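Local coordinates for glycosyl hydrolase family 2, TIM barrel domain protein (Parabacteroides merdae ATCC 43184, PDB 6DXU) that probably hydrolyses beta-glucuronides, acting as a gut-bacterial beta-glucuronidase of glycoside hydrolase family 2, at residues R107-F112 / N139-D144; L377-G382 / H417-V422; G491-Y496 / V569-W574. All coordinates share one frame; numbering follows the deposited sequence.

Contact 1. Residues R107-F112 / N139-D144; sequences RIVLDF and NVDITD
Arg107 and Asp141 form a salt bridge in which two nitrogens close side-on upon a single oxygen: NE lies 3.0 Å from Asp141 OD2, and NH2 lies 3.3 Å from that same OD2. The oxygen sits in the guanidinium plane, yet the carboxylate is turned 75° against it, so NE meets the syn lone pair while NH2 comes from above the carboxylate. Bends at the second and third torsions of Arg107 turn the guanidinium back toward Asp141 and Thr143, whose CB lies over one face, offset toward its rim. Outside the two segments, Tyr229 OH is a further hydrogen-bond partner of OD2. Asp141 OD1 closes an Asx turn by accepting from Thr143 N at 2.9 Å, and the Thr143 hydroxyl also donates to OD1. With its hydrogen directed at Asp141, Thr143 OG1 has a lone pair for Ile108 N, 2.9 Å distant, in a nearly straight bond (170°). On the face carrying Leu110 and Val140, Ile142 holds CG1 between its backbone N and carbonyl carbon (chi1 62°), which sets CG1 3.7 Å from Ile108 CG2 and leaves CG2 3.9 Å from Leu110 CD1. Leu110 and Val140 form an antiparallel hydrogen-bonded pair, and Ile142 N continues the pairing to Ile108 O. Leu110 and Ile142 also touch strands 162-169 and 118-123 respectively, as expected where two antiparallel sheets face each other in the beta sandwich of a family 2 sugar-binding domain.

Contact 2. Residues L377-G382 / H417-V422; sequences LCDELG and HNHPAV
Asp379, near the end of helix 372-381, has its CA 5.2 Å from that of Ala421, within the type I turn from His419 to Val422. This is a helix-to-loop contact of the TIM barrel: the turn leads from helix 399-416 into strand 422-429, which runs parallel to strand 384-388, so the contact lies at the N-terminal end of both strands. One carboxylate serves two donors, an oxygen for each. Asp379 OD2 receives His419 ND1 at 2.6 Å in a nearly straight bond (168°). OD2 lies at the edge of the imidazole, in its plane, while the carboxylate is turned 37° against the ring, and ND1 approaches OD2 on its syn side, out of the carboxylate plane. The far nitrogen of the ring, NE2, is hydrogen-bonded to Glu372, so bonds at both ends fix its rotation; carboxylates at both nitrogens would tend to favour a protonated imidazole. Asp379 CG stands anti to its carbonyl carbon (chi1 -71°), from where the carboxylate reaches across to the turn. Pro420 CD rests 3.3 Å from Asp379 OD1, and Cys378 CB meets Ala421 CB at 3.8 Å. Asp379 OD1 takes Ala421 N at 3.0 Å, the donor nearly in line with the C-O bond.

Contact 3. Residues G491-Y496 / V569-W574; sequences GVFTDY and VRLIDW
Thr494 O and Trp574 NE1 are joined through one water, which donates to Thr494 O at 2.7 Å and accepts from Trp574 NE1 at 2.8 Å. The water lies in the indole plane at its edge, so the N-H is spent on it; Phe493 O, although 3.2 Å from Trp574 NE1, is too poorly angled to bond and instead accepts from Tyr496 N within its own segment. Thr494 also lies across the indole: its CG2 stands 3.7 Å from the centroid of the Trp574 six-membered ring, 14° off the normal, a CH-pi contact over the face. Trp574 swings its indole out to this place with CG anti to the backbone N (chi1 -179°), and Lys577 adds a cation-pi contact with it. In the TIM barrel, this helix, 565-579, precedes strand 587-589, which closes the barrel by pairing with strand 323-331, while the loop bearing Phe493 leads into helix 496-504. Replacing Trp574 with an alanine would probably leave the bridging water without its N-H donor and open a gap beside Phe493 and under the methyl of Thr494. The Phe493 ring lies against one side of the helix, with Leu571 and Trp574 both on the same side of the ring plane. Leu571 CA sits over that face, 3.8 Å from the ring centroid, in a second CH-pi contact, and Leu571 CB touches Phe493 CD1 at 3.7 Å. At the ring's margin, Phe493 CD2 comes 3.5 Å from Trp574 CG, with the phenyl and indole planes inclined at 45°.

Overall arrangement
The three contacts follow one another along the chain without nesting. Contact 1 belongs to the sugar-binding domain, contacts 2 and 3 to the TIM barrel region. Contact 2 is the most central of the three: its centre is 27 Å from that of contact 1 and 31 Å from that of contact 3, with nearest atoms about 12 Å and 19 Å apart. Contacts 1 and 3 lie on opposite sides of the chain's centre, their own centres 52 Å apart. Bicine does not touch contact 3: the side chain of Leu571 is about 14 Å from a bound molecule of it, although Asp562 and Trp563, which line a bicine pocket, shortly precede helix 565-579.

Contact 1. Residues R107-F112 / N139-D144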
loop_
_atom_site.group_PDB
_atom_site.type_symbol
_atom_site.label_atom_id
_atom_site.label_comp_id
_atom_site.label_asym_id
_atom_site.label_seq_id
_atom_site.Cartn_x
_atom_site.Cartn_y
_atom_site.Cartn_z
ATOM N N ARG D 107 28.844 13.040 -12.723
ATOM C CA ARG D 107 27.447 12.921 -12.343
ATOM C C ARG D 107 26.638 13.985 -13.056
ATOM O O ARG D 107 27.142 15.078 -13.346
ATOM C CB ARG D 107 27.252 13.082 -10.825
ATOM C CG ARG D 107 28.204 12.263 -9.969
ATOM C CD ARG D 107 28.108 10.777 -10.258
ATOM N NE ARG D 107 26.829 10.195 -9.848
ATOM C CZ ARG D 107 26.553 8.897 -9.910
ATOM N NH1 ARG D 107 27.465 8.049 -10.372
ATOM N NH2 ARG D 107 25.369 8.441 -9.518
ATOM N N ILE D 108 25.367 13.658 -13.302
ATOM C CA ILE D 108 24.397 14.570 -13.898
ATOM C C ILE D 108 23.323 14.817 -12.852
ATOM O O ILE D 108 22.598 13.881 -12.470
ATOM C CB ILE D 108 23.758 13.964 -15.162
ATOM C CG1 ILE D 108 24.820 13.447 -16.124
ATOM C CG2 ILE D 108 22.873 14.984 -15.857
ATOM C CD1 ILE D 108 24.259 12.439 -17.129
ATOM N N VAL D 109 23.184 16.062 -12.408
ATOM C CA VAL D 109 22.229 16.389 -11.360
ATOM C C VAL D 109 21.281 17.460 -11.882
ATOM O O VAL D 109 21.719 18.457 -12.470
ATOM C CB VAL D 109 22.931 16.850 -10.069
ATOM C CG1 VAL D 109 21.918 17.324 -9.055
ATOM C CG2 VAL D 109 23.773 15.714 -9.486
ATOM N N LEU D 110 19.987 17.260 -11.651
ATOM C CA LEU D 110 18.985 18.292 -11.881
ATOM C C LEU D 110 18.775 19.029 -10.572
ATOM O O LEU D 110 18.419 18.415 -9.564
ATOM C CB LEU D 110 17.664 17.693 -12.356
ATOM C CG LEU D 110 17.641 16.961 -13.695
ATOM C CD1 LEU D 110 16.268 16.274 -13.883
ATOM C CD2 LEU D 110 17.957 17.904 -14.838
ATOM N N ASP D 111 19.003 20.337 -10.583
ATOM C CA ASP D 111 18.977 21.148 -9.373
ATOM C C ASP D 111 17.834 22.142 -9.510
ATOM O O ASP D 111 17.905 23.061 -10.333
ATOM C CB ASP D 111 20.327 21.847 -9.183
ATOM C CG ASP D 111 20.343 22.800 -8.001
ATOM O OD1 ASP D 111 19.573 22.584 -7.044
ATOM O OD2 ASP D 111 21.140 23.759 -8.029
ATOM N N PHE D 112 16.787 21.961 -8.707
ATOM C CA PHE D 112 15.583 22.792 -8.766
ATOM C C PHE D 112 15.720 23.928 -7.757
ATOM O O PHE D 112 15.705 23.685 -6.547
ATOM C CB PHE D 112 14.336 21.963 -8.438
ATOM C CG PHE D 112 13.989 20.908 -9.466
ATOM C CD1 PHE D 112 14.648 19.687 -9.482
ATOM C CD2 PHE D 112 12.977 21.128 -10.394
ATOM C CE1 PHE D 112 14.324 18.708 -10.418
ATOM C CE2 PHE D 112 12.640 20.136 -11.341
ATOM C CZ PHE D 112 13.318 18.940 -11.351
ATOM N N ASN D 139 17.222 18.443 -5.353
ATOM C CA ASN D 139 17.909 17.993 -6.557
ATOM C C ASN D 139 17.738 16.493 -6.737
ATOM O O ASN D 139 17.356 15.772 -5.810
ATOM C CB ASN D 139 19.399 18.366 -6.524
ATOM C CG ASN D 139 20.096 17.891 -5.266
ATOM O OD1 ASN D 139 20.133 16.702 -4.984
ATOM N ND2 ASN D 139 20.645 18.825 -4.497
ATOM N N VAL D 140 18.029 16.030 -7.959
ATOM C CA VAL D 140 17.916 14.625 -8.341
ATOM C C VAL D 140 19.150 14.263 -9.157
ATOM O O VAL D 140 19.407 14.884 -10.193
ATOM C CB VAL D 140 16.652 14.345 -9.173
ATOM C CG1 VAL D 140 16.554 12.846 -9.478
ATOM C CG2 VAL D 140 15.402 14.847 -8.456
ATOM N N ASP D 141 19.895 13.251 -8.715
ATOM C CA ASP D 141 20.995 12.706 -9.520
ATOM C C ASP D 141 20.391 11.758 -10.553
ATOM O O ASP D 141 19.859 10.709 -10.195
ATOM C CB ASP D 141 21.997 11.965 -8.632
ATOM C CG ASP D 141 23.264 11.548 -9.372
ATOM O OD1 ASP D 141 23.188 11.242 -10.572
ATOM O OD2 ASP D 141 24.335 11.433 -8.724
ATOM N N ILE D 142 20.482 12.102 -11.837
ATOM C CA ILE D 142 19.869 11.280 -12.878
ATOM C C ILE D 142 20.904 10.473 -13.645
ATOM O O ILE D 142 20.581 9.890 -14.690
ATOM C CB ILE D 142 19.020 12.130 -13.839
ATOM C CG1 ILE D 142 19.906 13.162 -14.563
ATOM C CG2 ILE D 142 17.905 12.798 -13.072
ATOM C CD1 ILE D 142 19.191 13.915 -15.732
ATOM N N THR D 143 22.132 10.383 -13.123
ATOM C CA THR D 143 23.203 9.680 -13.828
ATOM C C THR D 143 22.787 8.266 -14.219
ATOM O O THR D 143 22.946 7.861 -15.375
ATOM C CB THR D 143 24.469 9.635 -12.973
ATOM O OG1 THR D 143 24.783 10.951 -12.503
ATOM C CG2 THR D 143 25.635 9.091 -13.801
ATOM N N ASP D 144 22.275 7.489 -13.257
ATOM C CA ASP D 144 21.986 6.078 -13.529
ATOM C C ASP D 144 20.831 5.914 -14.509
ATOM O O ASP D 144 20.885 5.056 -15.400
ATOM C CB ASP D 144 21.688 5.336 -12.228
ATOM C CG ASP D 144 22.913 5.184 -11.348
ATOM O OD1 ASP D 144 24.042 5.348 -11.859
ATOM O OD2 ASP D 144 22.750 4.921 -10.138
#

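Contact 2. Residues L377-G382 / H417-V422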
loop_
_atom_site.group_PDB
_atom_site.type_symbol
_atom_site.label_atom_id
_atom_site.label_comp_id
_atom_site.label_asym_id
_atom_site.label_seq_id
_atom_site.Cartn_x
_atom_site.Cartn_y
_atom_site.Cartn_z
ATOM N N LEU D 377 21.334 38.623 -2.964
ATOM C CA LEU D 377 21.200 40.065 -3.131
ATOM C C LEU D 377 21.083 40.767 -1.784
ATOM O O LEU D 377 21.608 41.872 -1.615
ATOM C CB LEU D 377 19.998 40.391 -4.022
ATOM C CG LEU D 377 20.262 40.164 -5.508
ATOM C CD1 LEU D 377 18.955 40.079 -6.294
ATOM C CD2 LEU D 377 21.140 41.306 -6.028
ATOM N N CYS D 378 20.411 40.144 -0.812
ATOM C CA CYS D 378 20.347 40.742 0.522
ATOM C C CYS D 378 21.725 40.801 1.172
ATOM O O CYS D 378 22.063 41.789 1.844
ATOM C CB CYS D 378 19.366 39.978 1.411
ATOM S SG CYS D 378 17.613 40.161 0.898
ATOM N N ASP D 379 22.528 39.744 1.010
ATOM C CA ASP D 379 23.904 39.787 1.504
ATOM C C ASP D 379 24.684 40.924 0.855
ATOM O O ASP D 379 25.468 41.614 1.518
ATOM C CB ASP D 379 24.628 38.479 1.206
ATOM C CG ASP D 379 24.146 37.310 2.050
ATOM O OD1 ASP D 379 23.482 37.499 3.095
ATOM O OD2 ASP D 379 24.466 36.171 1.645
ATOM N N GLU D 380 24.529 41.088 -0.463
ATOM C CA GLU D 380 25.350 42.032 -1.213
ATOM C C GLU D 380 24.881 43.458 -1.040
ATOM O O GLU D 380 25.695 44.385 -1.108
ATOM C CB GLU D 380 25.329 41.700 -2.700
ATOM C CG GLU D 380 26.058 40.428 -3.041
ATOM C CD GLU D 380 25.846 40.023 -4.483
ATOM O OE1 GLU D 380 25.353 40.868 -5.275
ATOM O OE2 GLU D 380 26.171 38.859 -4.818
ATOM N N LEU D 381 23.588 43.660 -0.840
ATOM C CA LEU D 381 23.053 45.012 -0.750
ATOM C C LEU D 381 22.935 45.521 0.678
ATOM O O LEU D 381 22.744 46.722 0.868
ATOM C CB LEU D 381 21.677 45.083 -1.417
ATOM C CG LEU D 381 21.656 44.901 -2.939
ATOM C CD1 LEU D 381 20.226 44.700 -3.396
ATOM C CD2 LEU D 381 22.270 46.118 -3.635
ATOM N N GLY D 382 22.994 44.642 1.673
ATOM C CA GLY D 382 22.881 45.039 3.065
ATOM C C GLY D 382 21.452 45.107 3.569
ATOM O O GLY D 382 21.017 46.141 4.086
ATOM N N HIS D 417 21.647 28.814 5.714
ATOM C CA HIS D 417 22.396 29.019 6.957
ATOM C C HIS D 417 23.538 30.016 6.807
ATOM O O HIS D 417 23.844 30.762 7.745
ATOM C CB HIS D 417 22.959 27.676 7.418
ATOM C CG HIS D 417 23.980 27.782 8.500
ATOM N ND1 HIS D 417 25.326 27.915 8.236
ATOM C CD2 HIS D 417 23.863 27.712 9.848
ATOM C CE1 HIS D 417 25.991 27.971 9.378
ATOM N NE2 HIS D 417 25.128 27.843 10.372
ATOM N N ASN D 418 24.215 30.014 5.663
ATOM C CA ASN D 418 25.449 30.788 5.562
ATOM C C ASN D 418 25.216 32.269 5.292
ATOM O O ASN D 418 26.179 33.047 5.371
ATOM C CB ASN D 418 26.366 30.228 4.460
ATOM C CG ASN D 418 26.756 28.764 4.688
ATOM O OD1 ASN D 418 26.821 28.293 5.821
ATOM N ND2 ASN D 418 27.013 28.045 3.595
ATOM N N HIS D 419 23.993 32.686 4.957
ATOM C CA HIS D 419 23.777 34.085 4.582
ATOM C C HIS D 419 23.864 35.013 5.787
ATOM O O HIS D 419 23.012 34.929 6.678
ATOM C CB HIS D 419 22.417 34.254 3.905
ATOM C CG HIS D 419 22.328 33.552 2.591
ATOM N ND1 HIS D 419 22.967 34.015 1.462
ATOM C CD2 HIS D 419 21.715 32.396 2.236
ATOM C CE1 HIS D 419 22.739 33.179 0.462
ATOM N NE2 HIS D 419 21.975 32.196 0.901
ATOM N N PRO D 420 24.812 35.949 5.837
ATOM C CA PRO D 420 24.847 36.869 6.987
ATOM C C PRO D 420 23.598 37.734 7.098
ATOM O O PRO D 420 23.267 38.187 8.202
ATOM C CB PRO D 420 26.115 37.710 6.743
ATOM C CG PRO D 420 26.353 37.615 5.273
ATOM C CD PRO D 420 25.899 36.220 4.881
ATOM N N ALA D 421 22.874 37.954 6.001
ATOM C CA ALA D 421 21.650 38.755 6.079
ATOM C C ALA D 421 20.618 38.153 7.025
ATOM O O ALA D 421 19.853 38.892 7.655
ATOM C CB ALA D 421 21.045 38.922 4.680
ATOM N N VAL D 422 20.547 36.823 7.125
ATOM C CA VAL D 422 19.436 36.219 7.858
ATOM C C VAL D 422 19.636 36.406 9.357
ATOM O O VAL D 422 20.684 36.046 9.911
ATOM C CB VAL D 422 19.290 34.729 7.506
ATOM C CG1 VAL D 422 18.136 34.113 8.299
ATOM C CG2 VAL D 422 19.087 34.545 5.997
#

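Contact 3. Residues G491-Y496 / V569-W574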
loop_
_atom_site.group_PDB
_atom_site.type_symbol
_atom_site.label_atom_id
_atom_site.label_comp_id
_atom_site.label_asym_id
_atom_site.label_seq_id
_atom_site.Cartn_x
_atom_site.Cartn_y
_atom_site.Cartn_z
ATOM N N GLY D 491 -9.272 51.172 13.086
ATOM C CA GLY D 491 -8.862 52.401 13.732
ATOM C C GLY D 491 -8.302 53.474 12.813
ATOM O O GLY D 491 -8.502 53.483 11.594
ATOM N N VAL D 492 -7.537 54.368 13.427
ATOM C CA VAL D 492 -6.969 55.518 12.736
ATOM C C VAL D 492 -5.458 55.428 12.831
ATOM O O VAL D 492 -4.913 54.894 13.805
ATOM C CB VAL D 492 -7.493 56.832 13.347
ATOM C CG1 VAL D 492 -9.010 56.902 13.195
ATOM C CG2 VAL D 492 -7.091 56.936 14.828
ATOM N N PHE D 493 -4.770 55.933 11.807
ATOM C CA PHE D 493 -3.335 55.707 11.834
ATOM C C PHE D 493 -2.627 56.563 12.879
ATOM O O PHE D 493 -1.485 56.250 13.229
ATOM C CB PHE D 493 -2.704 55.870 10.432
ATOM C CG PHE D 493 -2.881 57.233 9.775
ATOM C CD1 PHE D 493 -3.601 57.344 8.586
ATOM C CD2 PHE D 493 -2.245 58.365 10.271
ATOM C CE1 PHE D 493 -3.731 58.571 7.935
ATOM C CE2 PHE D 493 -2.371 59.593 9.627
ATOM C CZ PHE D 493 -3.123 59.692 8.450
ATOM N N THR D 494 -3.276 57.600 13.422
ATOM C CA THR D 494 -2.641 58.340 14.513
ATOM C C THR D 494 -2.553 57.530 15.805
ATOM O O THR D 494 -1.869 57.966 16.735
ATOM C CB THR D 494 -3.391 59.654 14.775
ATOM O OG1 THR D 494 -4.787 59.377 14.916
ATOM C CG2 THR D 494 -3.190 60.623 13.627
ATOM N N ASP D 495 -3.209 56.371 15.882
ATOM C CA ASP D 495 -3.058 55.460 17.015
ATOM C C ASP D 495 -1.856 54.522 16.898
ATOM O O ASP D 495 -1.634 53.724 17.815
ATOM C CB ASP D 495 -4.328 54.630 17.202
ATOM C CG ASP D 495 -5.438 55.409 17.887
ATOM O OD1 ASP D 495 -5.160 56.507 18.408
ATOM O OD2 ASP D 495 -6.581 54.912 17.924
ATOM N N TYR D 496 -1.072 54.610 15.820
ATOM C CA TYR D 496 -0.002 53.641 15.580
ATOM C C TYR D 496 0.966 53.557 16.764
ATOM O O TYR D 496 1.266 52.463 17.261
ATOM C CB TYR D 496 0.747 54.010 14.296
ATOM C CG TYR D 496 2.143 53.420 14.215
ATOM C CD1 TYR D 496 3.275 54.234 14.317
ATOM C CD2 TYR D 496 2.329 52.051 14.068
ATOM C CE1 TYR D 496 4.557 53.697 14.249
ATOM C CE2 TYR D 496 3.595 51.506 14.011
ATOM C CZ TYR D 496 4.702 52.330 14.102
ATOM O OH TYR D 496 5.963 51.780 14.041
ATOM N N VAL D 569 -0.220 57.772 1.244
ATOM C CA VAL D 569 0.949 58.623 1.413
ATOM C C VAL D 569 0.914 59.292 2.780
ATOM O O VAL D 569 1.934 59.382 3.472
ATOM C CB VAL D 569 1.026 59.646 0.263
ATOM C CG1 VAL D 569 1.866 60.852 0.662
ATOM C CG2 VAL D 569 1.621 58.977 -0.974
ATOM N N ARG D 570 -0.267 59.744 3.199
ATOM C CA ARG D 570 -0.377 60.378 4.509
ATOM C C ARG D 570 -0.243 59.357 5.629
ATOM O O ARG D 570 0.303 59.669 6.695
ATOM C CB ARG D 570 -1.701 61.133 4.616
ATOM C CG ARG D 570 -1.733 62.362 3.701
ATOM C CD ARG D 570 -3.064 63.090 3.738
ATOM N NE ARG D 570 -2.991 64.306 2.924
ATOM C CZ ARG D 570 -2.888 65.541 3.414
ATOM N NH1 ARG D 570 -2.858 65.749 4.726
ATOM N NH2 ARG D 570 -2.824 66.572 2.583
ATOM N N LEU D 571 -0.759 58.145 5.414
ATOM C CA LEU D 571 -0.625 57.092 6.418
ATOM C C LEU D 571 0.833 56.691 6.619
ATOM O O LEU D 571 1.283 56.500 7.755
ATOM C CB LEU D 571 -1.465 55.874 6.011
ATOM C CG LEU D 571 -1.459 54.635 6.929
ATOM C CD1 LEU D 571 -2.799 53.921 6.852
ATOM C CD2 LEU D 571 -0.321 53.646 6.592
ATOM N N ILE D 572 1.579 56.521 5.527
ATOM C CA ILE D 572 2.981 56.133 5.649
ATOM C C ILE D 572 3.793 57.245 6.300
ATOM O O ILE D 572 4.623 56.997 7.190
ATOM C CB ILE D 572 3.546 55.754 4.269
ATOM C CG1 ILE D 572 2.868 54.462 3.785
ATOM C CG2 ILE D 572 5.077 55.621 4.316
ATOM C CD1 ILE D 572 3.077 54.193 2.288
ATOM N N ASP D 573 3.584 58.483 5.835
ATOM C CA ASP D 573 4.226 59.664 6.407
ATOM C C ASP D 573 4.105 59.648 7.927
ATOM O O ASP D 573 5.096 59.798 8.652
ATOM C CB ASP D 573 3.560 60.907 5.787
ATOM C CG ASP D 573 4.240 62.228 6.134
ATOM O OD1 ASP D 573 5.101 62.308 7.038
ATOM O OD2 ASP D 573 3.881 63.222 5.464
ATOM N N TRP D 574 2.889 59.423 8.417
ATOM C CA TRP D 574 2.650 59.420 9.857
ATOM C C TRP D 574 3.476 58.346 10.559
ATOM O O TRP D 574 4.188 58.632 11.533
ATOM C CB TRP D 574 1.160 59.215 10.137
ATOM C CG TRP D 574 0.876 59.234 11.597
ATOM C CD1 TRP D 574 0.837 58.162 12.449
ATOM C CD2 TRP D 574 0.669 60.397 12.407
ATOM N NE1 TRP D 574 0.588 58.585 13.731
ATOM C CE2 TRP D 574 0.486 59.954 13.735
ATOM C CE3 TRP D 574 0.608 61.769 12.137
ATOM C CZ2 TRP D 574 0.236 60.831 14.786
ATOM C CZ3 TRP D 574 0.366 62.642 13.185
ATOM C CH2 TRP D 574 0.181 62.167 14.497
HETATM O O HOH W 1 0.736 57.376 16.302
#